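Local coordinates for uncharacterized protein YhfS (Escherichia coli, PDB 4J8L) that is of unknown function but carries covalently bound pyridoxal 5'-phosphate and probably belongs with the aminotransferase-like enzymes, perhaps with cysteine synthase activity, at residues Y320-T325 and H335-I340; P266-A271 and L281-H286; H142-P147 and I273-S278. All blocks are in the same frame, centred on the assembly; numbering follows the deposited sequence. Where two conformers were deposited one is given.

Contact 1. Residues Y320-T325 and H335-I340; sequences YRLSGT and HCAIRI. With NI (nickel (II) ion), chain B; ACY (acetic acid), chain C.
Arg339 lies alongside Tyr320, both side chains heading the same way, with guanidinium and phenol planes 23° apart and Arg339 NH2 3.5 Å from Tyr320 CD2. The two residues form an antiparallel hydrogen-bonded pair at one margin of the four-stranded antiparallel sheet of the C-terminal domain, where strand 318-320 is the outermost strand beside 337-341. Their backbones exchange two bonds, Tyr320 N to Arg339 O and Arg339 N to Tyr320 O. Beyond the pair the Arg339 side chain runs on along the chain toward Ser323. A bend at its third torsion (chi3 -69°) turns the guanidinium side-on to Arg321 O, which takes NE at 2.9 Å and NH2 at 3.0 Å. Both bonds run within the guanidinium plane; NE meets a lone pair of the carbonyl, whereas NH2 comes in tilted from the carbonyl plane. The remaining nitrogen, NH1, bonds to Ala276 O, so backbone oxygens on two separate pieces of chain fix the group's rotation. Ser323 N sits over one guanidinium face. On the same side of the strand, Leu322 rests against the Ala337 carbonyl, CG 3.6 Å from Ala337 O. Cys336 turns away from this packing and binds a nickel ion through SG, with two waters on the metal. Ser323 is the N-cap of helix 324-329, its OG accepting from Phe326 N. An acetate, probably from the crystallisation liquor, is held by the same serine: Ser323 N gives an almost straight bond to acetate OXT at 2.6 Å, and Ser323 OG bonds to acetate O.

Contact 2. Residues P266-A271 and L281-H286; sequences PEVKSA and LIVEFH
The imidazole of His286 carries Lys269 CB over the centre of one face, a CH-pi contact with CB 3.7 Å from the ring centroid, while Pro266 O comes to its edge near CD2. The Phe285 ring, on the side away from the Lys269 and Glu284 side chains, has Glu267 O in its plane at the edge and Val268 CG2 placed obliquely, 3.8 Å from CE1. These residues lie toward the open end of the beta hairpin made by strands 268-275 and 279-285, and a classic beta bulge interrupts the pairing here. Lys269 and Ser270 both stand opposite Glu284, whose carbonyl oxygen accepts from Lys269 N at 2.7 Å and from Ser270 N at 3.2 Å. The extra residue shifts the register by one, so Val268 pairs with Phe285 while Ala271 pairs with Val283. Val268 then puts CG2 against Val283 CG1, the two side chains crossing at about a right angle, on the side where Phe285 also meets Leu354 and Ile358 of helix 347-360. The opposite side is polar. Lys269, fully extended with CG anti to N (chi1 178°), runs beside Glu284 in the same direction, yet NZ stays 4.5 Å from OE2, beyond a salt bridge; a water links this ammonium to His286 O. The Glu284 carboxylate is instead held by the neighbouring serine. Ser270 OG donates to Glu284 OE1 at 2.7 Å, arriving on the anti side and 21° out of the carboxylate plane, and accepts a hydrogen bond from a water that also donates to Ile282 O.

Contact 3. Residues H142-P147 and I273-S278; sequences HTRQQP and IANAQS
Thr143 presses against the backbone of Gln277, its CB only 3.2 Å from Gln277 O and its methyl CG2 close by the same oxygen. That carbonyl is already engaged within its own turn: Asn275 ND2 donates to Gln277 O at 2.9 Å, with the oxygen nearly in the amide plane. The other end of the amide is tied down too, since Asn275 OD1 accepts from Leu6 N of the N-terminal segment. Next to this, Arg144 lays the aliphatic root of its side chain across Asn275, CG to CB at 3.6 Å. The arginine chain then bends (chi2 -54°) and carries its guanidinium away, to bond to Phe4 O and Tyr151 O and make a cation-pi contact with Tyr151. Its plane stands 85° from that of the asparagine amide. Packing here is tight and probably carries a polar cost: Arg144 O and Asn275 O, both acceptors, lie 3.4 Å apart without pointing straight at one another, and Arg144 N is buried without a partner in the model.

In the fold, the contact joins the two parts of the protein. Residues 142-147 follow strand 137-141 of the seven-stranded mixed sheet in the aminotransferase-like part, whereas 273-278 is the end of strand 268-275 and the turn of the C-terminal hairpin, with a cis peptide ahead of Gln277.

Along the side chain of Gln277, a partly exposed residue, the fit is looser. Its extended side chain passes alongside the Arg144 carbonyl, CG lying 3.7 Å from Arg144 O, and brings the amide up to Gln145 by van der Waals contact alone. Gln145 itself points away and sends its own amide to Pro99 O; the nearest atoms of Gln277 and Gln145 are NE2 and CA, 3.8 Å apart.

Contacts 1 and 2 belong to the same four-stranded sheet, at its two margins, and meet where strands 279-285 and 337-341 run side by side: Cys336 O lies 2.8 Å from Phe285 N. Contact 2 is the surface one, built on hairpin backbone bonds with charged and hydroxyl side chains facing water on one side and an apolar side turned to helix 347-360. Contact 1 is partly buried and combines an edge-strand backbone pair with an arginine that grips a loop carbonyl; its third nitrogen ties it to the turn of contact 3. Contact 3 is buried, nearest the chain's centre, and joins two regions far apart in sequence by van der Waals packing. It shares strand 268-275 with contact 2.

Contact 1. Residues Y320-T325 and H335-I340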
# COMPACT_ATOMS: atom_id res chain seq x y z
N TYR A 320 -12.84 12.71 3.04
CA TYR A 320 -11.67 13.48 2.61
C TYR A 320 -11.86 14.04 1.21
O TYR A 320 -12.69 13.55 0.44
CB TYR A 320 -10.43 12.56 2.62
CG TYR A 320 -9.09 13.26 2.67
CD1 TYR A 320 -8.89 14.38 3.48
CD2 TYR A 320 -8.01 12.79 1.93
CE1 TYR A 320 -7.65 15.02 3.53
CE2 TYR A 320 -6.77 13.42 1.97
CZ TYR A 320 -6.60 14.53 2.78
OH TYR A 320 -5.37 15.16 2.84
N ARG A 321 -11.08 15.06 0.88
CA ARG A 321 -11.05 15.58 -0.48
C ARG A 321 -10.52 14.54 -1.48
O ARG A 321 -9.97 13.51 -1.10
CB ARG A 321 -10.18 16.84 -0.53
CG ARG A 321 -8.74 16.63 -0.06
CD ARG A 321 -7.99 17.95 0.07
NE ARG A 321 -6.54 17.76 0.09
CZ ARG A 321 -5.77 17.81 1.18
NH1 ARG A 321 -6.31 18.06 2.37
NH2 ARG A 321 -4.46 17.62 1.08
N LEU A 322 -10.70 14.83 -2.76
CA LEU A 322 -10.16 13.98 -3.82
C LEU A 322 -8.65 14.13 -3.93
O LEU A 322 -8.07 15.10 -3.44
CB LEU A 322 -10.82 14.34 -5.16
CG LEU A 322 -12.35 14.31 -5.16
CD1 LEU A 322 -12.91 14.80 -6.48
CD2 LEU A 322 -12.85 12.90 -4.84
N SER A 323 -8.00 13.17 -4.58
CA SER A 323 -6.55 13.19 -4.69
C SER A 323 -6.07 14.31 -5.60
O SER A 323 -6.80 14.77 -6.49
CB SER A 323 -6.03 11.85 -5.23
OG SER A 323 -6.32 11.70 -6.60
N GLY A 324 -4.82 14.74 -5.38
CA GLY A 324 -4.23 15.79 -6.18
C GLY A 324 -4.25 15.50 -7.67
O GLY A 324 -4.66 16.34 -8.47
N THR A 325 -3.80 14.30 -8.05
CA THR A 325 -3.72 13.94 -9.46
C THR A 325 -5.10 13.92 -10.10
O THR A 325 -5.26 14.35 -11.25
CB THR A 325 -3.04 12.57 -9.67
OG1 THR A 325 -3.74 11.57 -8.90
CG2 THR A 325 -1.60 12.63 -9.22
N HIS A 335 -15.57 20.08 -6.24
CA HIS A 335 -16.71 20.80 -5.70
C HIS A 335 -17.89 19.88 -5.43
O HIS A 335 -18.78 20.22 -4.64
CB HIS A 335 -17.10 21.94 -6.64
CG HIS A 335 -15.97 22.90 -6.88
ND1 HIS A 335 -15.49 23.75 -5.90
CD2 HIS A 335 -15.20 23.11 -7.97
CE1 HIS A 335 -14.49 24.46 -6.39
NE2 HIS A 335 -14.29 24.09 -7.65
N CYS A 336 -17.88 18.71 -6.07
CA CYS A 336 -19.02 17.81 -6.08
C CYS A 336 -18.79 16.43 -5.44
O CYS A 336 -19.75 15.75 -5.09
CB CYS A 336 -19.47 17.58 -7.52
SG CYS A 336 -19.80 19.11 -8.43
N ALA A 337 -17.54 16.01 -5.31
CA ALA A 337 -17.28 14.63 -4.90
C ALA A 337 -16.24 14.52 -3.79
O ALA A 337 -15.38 15.39 -3.64
CB ALA A 337 -16.86 13.79 -6.09
N ILE A 338 -16.33 13.43 -3.02
CA ILE A 338 -15.43 13.20 -1.90
C ILE A 338 -14.97 11.75 -1.90
O ILE A 338 -15.57 10.90 -2.56
CB ILE A 338 -16.13 13.50 -0.56
CG1 ILE A 338 -17.32 12.55 -0.35
CG2 ILE A 338 -16.60 14.97 -0.53
CD1 ILE A 338 -17.89 12.59 1.07
N ARG A 339 -13.89 11.48 -1.15
CA ARG A 339 -13.47 10.11 -0.88
C ARG A 339 -13.90 9.69 0.52
O ARG A 339 -13.83 10.49 1.45
CB ARG A 339 -11.95 9.96 -0.98
CG ARG A 339 -11.41 9.89 -2.41
CD ARG A 339 -9.90 9.70 -2.42
NE ARG A 339 -9.19 10.90 -1.96
CZ ARG A 339 -7.87 11.02 -1.90
NH1 ARG A 339 -7.08 10.02 -2.28
NH2 ARG A 339 -7.33 12.15 -1.46
N ILE A 340 -14.35 8.45 0.65
CA ILE A 340 -14.65 7.89 1.97
C ILE A 340 -13.93 6.57 2.18
O ILE A 340 -14.11 5.64 1.39
CB ILE A 340 -16.16 7.64 2.17
CG1 ILE A 340 -16.94 8.94 2.06
CG2 ILE A 340 -16.42 7.04 3.57
CD1 ILE A 340 -18.44 8.74 2.20
NI NI B . -22.02 19.03 -8.58
C ACY C . -9.31 10.35 -6.52
O ACY C . -8.24 9.94 -7.02
OXT ACY C . -9.39 11.19 -5.60
CH3 ACY C . -10.59 9.81 -7.08
O HOH W 1 -22.00 17.75 -9.88
O HOH W 2 -22.05 20.61 -9.90

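Contact 2. Residues P266-A271 and L281-H286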
# COMPACT_ATOMS: atom_id res chain seq x y z
N PRO A 266 -30.73 10.54 -1.50
CA PRO A 266 -31.21 11.19 -2.73
C PRO A 266 -30.26 12.27 -3.26
O PRO A 266 -30.19 12.48 -4.47
CB PRO A 266 -32.52 11.83 -2.29
CG PRO A 266 -32.99 11.00 -1.15
CD PRO A 266 -31.74 10.58 -0.43
N GLU A 267 -29.54 12.93 -2.36
CA GLU A 267 -28.63 14.01 -2.75
C GLU A 267 -27.36 13.49 -3.43
O GLU A 267 -26.57 14.28 -3.96
CB GLU A 267 -28.29 14.89 -1.55
CG GLU A 267 -29.47 15.64 -0.94
CD GLU A 267 -30.25 14.83 0.08
OE1 GLU A 267 -29.91 13.65 0.33
OE2 GLU A 267 -31.22 15.38 0.65
N VAL A 268 -27.15 12.18 -3.41
CA VAL A 268 -26.00 11.57 -4.09
C VAL A 268 -26.31 11.25 -5.56
O VAL A 268 -27.30 10.59 -5.88
CB VAL A 268 -25.51 10.29 -3.37
CG1 VAL A 268 -24.51 9.52 -4.22
CG2 VAL A 268 -24.90 10.66 -2.03
N LYS A 269 -25.45 11.75 -6.45
CA LYS A 269 -25.60 11.56 -7.89
C LYS A 269 -24.96 10.24 -8.35
O LYS A 269 -25.51 9.53 -9.20
CB LYS A 269 -24.97 12.75 -8.62
CG LYS A 269 -25.00 12.68 -10.15
CD LYS A 269 -24.45 13.97 -10.75
CE LYS A 269 -24.56 13.98 -12.27
NZ LYS A 269 -24.26 15.33 -12.84
N SER A 270 -23.79 9.92 -7.82
CA SER A 270 -23.13 8.68 -8.21
C SER A 270 -22.21 8.20 -7.11
O SER A 270 -21.77 8.99 -6.28
CB SER A 270 -22.35 8.86 -9.52
OG SER A 270 -21.20 9.66 -9.32
N ALA A 271 -21.94 6.90 -7.10
CA ALA A 271 -20.99 6.34 -6.15
C ALA A 271 -20.27 5.18 -6.81
O ALA A 271 -20.88 4.41 -7.54
CB ALA A 271 -21.71 5.88 -4.89
N LEU A 281 -14.46 4.49 -1.31
CA LEU A 281 -15.62 4.96 -2.06
C LEU A 281 -15.42 6.38 -2.58
O LEU A 281 -14.87 7.24 -1.89
CB LEU A 281 -16.89 4.94 -1.20
CG LEU A 281 -17.73 3.69 -1.38
CD1 LEU A 281 -17.21 2.59 -0.47
CD2 LEU A 281 -19.21 3.96 -1.14
N ILE A 282 -15.86 6.62 -3.81
CA ILE A 282 -15.94 7.98 -4.32
C ILE A 282 -17.40 8.34 -4.46
O ILE A 282 -18.15 7.70 -5.20
CB ILE A 282 -15.24 8.12 -5.67
CG1 ILE A 282 -13.74 7.90 -5.49
CG2 ILE A 282 -15.51 9.50 -6.26
CD1 ILE A 282 -13.06 7.47 -6.72
N VAL A 283 -17.81 9.38 -3.74
CA VAL A 283 -19.21 9.77 -3.68
C VAL A 283 -19.39 11.15 -4.27
O VAL A 283 -18.76 12.11 -3.83
CB VAL A 283 -19.71 9.77 -2.24
CG1 VAL A 283 -21.17 10.16 -2.19
CG2 VAL A 283 -19.52 8.37 -1.62
N GLU A 284 -20.25 11.25 -5.28
CA GLU A 284 -20.51 12.50 -5.98
C GLU A 284 -21.93 12.96 -5.69
O GLU A 284 -22.87 12.16 -5.74
CB GLU A 284 -20.32 12.33 -7.49
CG GLU A 284 -20.52 13.60 -8.32
CD GLU A 284 -20.75 13.31 -9.79
OE1 GLU A 284 -21.25 12.20 -10.10
OE2 GLU A 284 -20.46 14.18 -10.63
N PHE A 285 -22.09 14.24 -5.39
CA PHE A 285 -23.39 14.83 -5.11
C PHE A 285 -23.96 15.55 -6.32
O PHE A 285 -23.22 15.95 -7.22
CB PHE A 285 -23.28 15.79 -3.92
CG PHE A 285 -22.66 15.16 -2.71
CD1 PHE A 285 -23.38 14.27 -1.93
CD2 PHE A 285 -21.34 15.42 -2.37
CE1 PHE A 285 -22.80 13.65 -0.82
CE2 PHE A 285 -20.76 14.82 -1.26
CZ PHE A 285 -21.49 13.93 -0.48
N HIS A 286 -25.28 15.71 -6.35
CA HIS A 286 -25.94 16.44 -7.44
C HIS A 286 -25.56 17.91 -7.43
O HIS A 286 -25.43 18.54 -8.48
CB HIS A 286 -27.46 16.32 -7.31
CG HIS A 286 -28.00 14.98 -7.70
ND1 HIS A 286 -28.09 14.56 -9.01
CD2 HIS A 286 -28.51 13.97 -6.95
CE1 HIS A 286 -28.62 13.35 -9.05
NE2 HIS A 286 -28.88 12.97 -7.81
O HOH W 3 -25.66 17.70 -11.12
O HOH W 4 -18.70 8.65 -8.02

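Contact 3. Residues H142-P147 and I273-S278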
# COMPACT_ATOMS: atom_id res chain seq x y z
N HIS A 142 1.37 -1.21 -7.30
CA HIS A 142 0.31 -2.20 -7.14
C HIS A 142 -1.08 -1.54 -7.19
O HIS A 142 -1.93 -1.92 -7.99
CB HIS A 142 0.52 -2.98 -5.84
CG HIS A 142 -0.24 -4.27 -5.78
ND1 HIS A 142 0.19 -5.36 -5.06
CD2 HIS A 142 -1.41 -4.64 -6.36
CE1 HIS A 142 -0.67 -6.35 -5.20
NE2 HIS A 142 -1.66 -5.94 -5.98
N THR A 143 -1.30 -0.54 -6.34
CA THR A 143 -2.57 0.18 -6.37
C THR A 143 -2.68 1.01 -7.65
O THR A 143 -1.69 1.26 -8.33
CB THR A 143 -2.75 1.11 -5.16
OG1 THR A 143 -1.63 2.00 -5.06
CG2 THR A 143 -2.89 0.29 -3.89
N ARG A 144 -3.90 1.43 -7.95
CA ARG A 144 -4.19 2.19 -9.16
C ARG A 144 -3.78 3.66 -9.09
O ARG A 144 -4.16 4.38 -8.16
CB ARG A 144 -5.68 2.09 -9.49
CG ARG A 144 -6.22 0.67 -9.63
CD ARG A 144 -5.41 -0.13 -10.65
NE ARG A 144 -6.04 -1.41 -10.97
CZ ARG A 144 -5.46 -2.37 -11.69
NH1 ARG A 144 -4.22 -2.21 -12.15
NH2 ARG A 144 -6.11 -3.49 -11.95
N GLN A 145 -3.05 4.11 -10.10
CA GLN A 145 -2.57 5.49 -10.15
C GLN A 145 -3.56 6.42 -10.84
O GLN A 145 -3.50 7.64 -10.68
CB GLN A 145 -1.24 5.54 -10.89
CG GLN A 145 -0.13 4.80 -10.16
CD GLN A 145 1.00 4.43 -11.10
OE1 GLN A 145 1.03 3.33 -11.63
NE2 GLN A 145 1.93 5.37 -11.31
N GLN A 146 -4.46 5.83 -11.62
CA GLN A 146 -5.48 6.59 -12.33
C GLN A 146 -6.63 5.63 -12.62
O GLN A 146 -6.41 4.42 -12.68
CB GLN A 146 -4.89 7.18 -13.61
CG GLN A 146 -4.34 6.15 -14.56
CD GLN A 146 -3.52 6.76 -15.66
OE1 GLN A 146 -3.39 7.99 -15.75
NE2 GLN A 146 -2.95 5.92 -16.51
N PRO A 147 -7.85 6.16 -12.75
CA PRO A 147 -9.06 5.33 -12.85
C PRO A 147 -9.01 4.29 -13.96
O PRO A 147 -9.55 3.19 -13.79
CB PRO A 147 -10.16 6.35 -13.15
CG PRO A 147 -9.66 7.62 -12.60
CD PRO A 147 -8.18 7.60 -12.78
N ILE A 273 -16.71 2.33 -6.13
CA ILE A 273 -15.52 1.92 -5.41
C ILE A 273 -14.33 2.03 -6.36
O ILE A 273 -14.40 1.59 -7.51
CB ILE A 273 -15.65 0.48 -4.90
CG1 ILE A 273 -16.63 0.44 -3.74
CG2 ILE A 273 -14.29 -0.06 -4.46
CD1 ILE A 273 -16.92 -0.95 -3.22
N ALA A 274 -13.26 2.64 -5.88
CA ALA A 274 -12.06 2.81 -6.68
C ALA A 274 -10.82 2.67 -5.82
O ALA A 274 -10.85 2.95 -4.63
CB ALA A 274 -12.08 4.17 -7.34
N ASN A 275 -9.73 2.24 -6.44
CA ASN A 275 -8.43 2.35 -5.79
C ASN A 275 -7.89 3.75 -6.02
O ASN A 275 -7.35 4.06 -7.09
CB ASN A 275 -7.47 1.29 -6.31
CG ASN A 275 -7.52 0.02 -5.48
OD1 ASN A 275 -8.34 -0.86 -5.73
ND2 ASN A 275 -6.66 -0.05 -4.47
N ALA A 276 -8.06 4.60 -5.02
CA ALA A 276 -7.71 6.01 -5.14
C ALA A 276 -6.98 6.56 -3.91
O ALA A 276 -7.50 7.43 -3.22
CB ALA A 276 -8.98 6.83 -5.41
N GLN A 277 -5.78 6.06 -3.61
CA GLN A 277 -5.15 4.96 -4.33
C GLN A 277 -5.46 3.65 -3.60
O GLN A 277 -5.44 2.58 -4.20
CB GLN A 277 -3.65 5.19 -4.47
CG GLN A 277 -3.33 6.47 -5.25
CD GLN A 277 -1.88 6.57 -5.67
OE1 GLN A 277 -0.98 6.15 -4.95
NE2 GLN A 277 -1.65 7.14 -6.86
N SER A 278 -5.76 3.75 -2.31
CA SER A 278 -6.28 2.60 -1.58
C SER A 278 -7.73 2.42 -2.00
O SER A 278 -8.35 3.36 -2.51
CB SER A 278 -6.19 2.81 -0.07
OG SER A 278 -6.48 1.60 0.63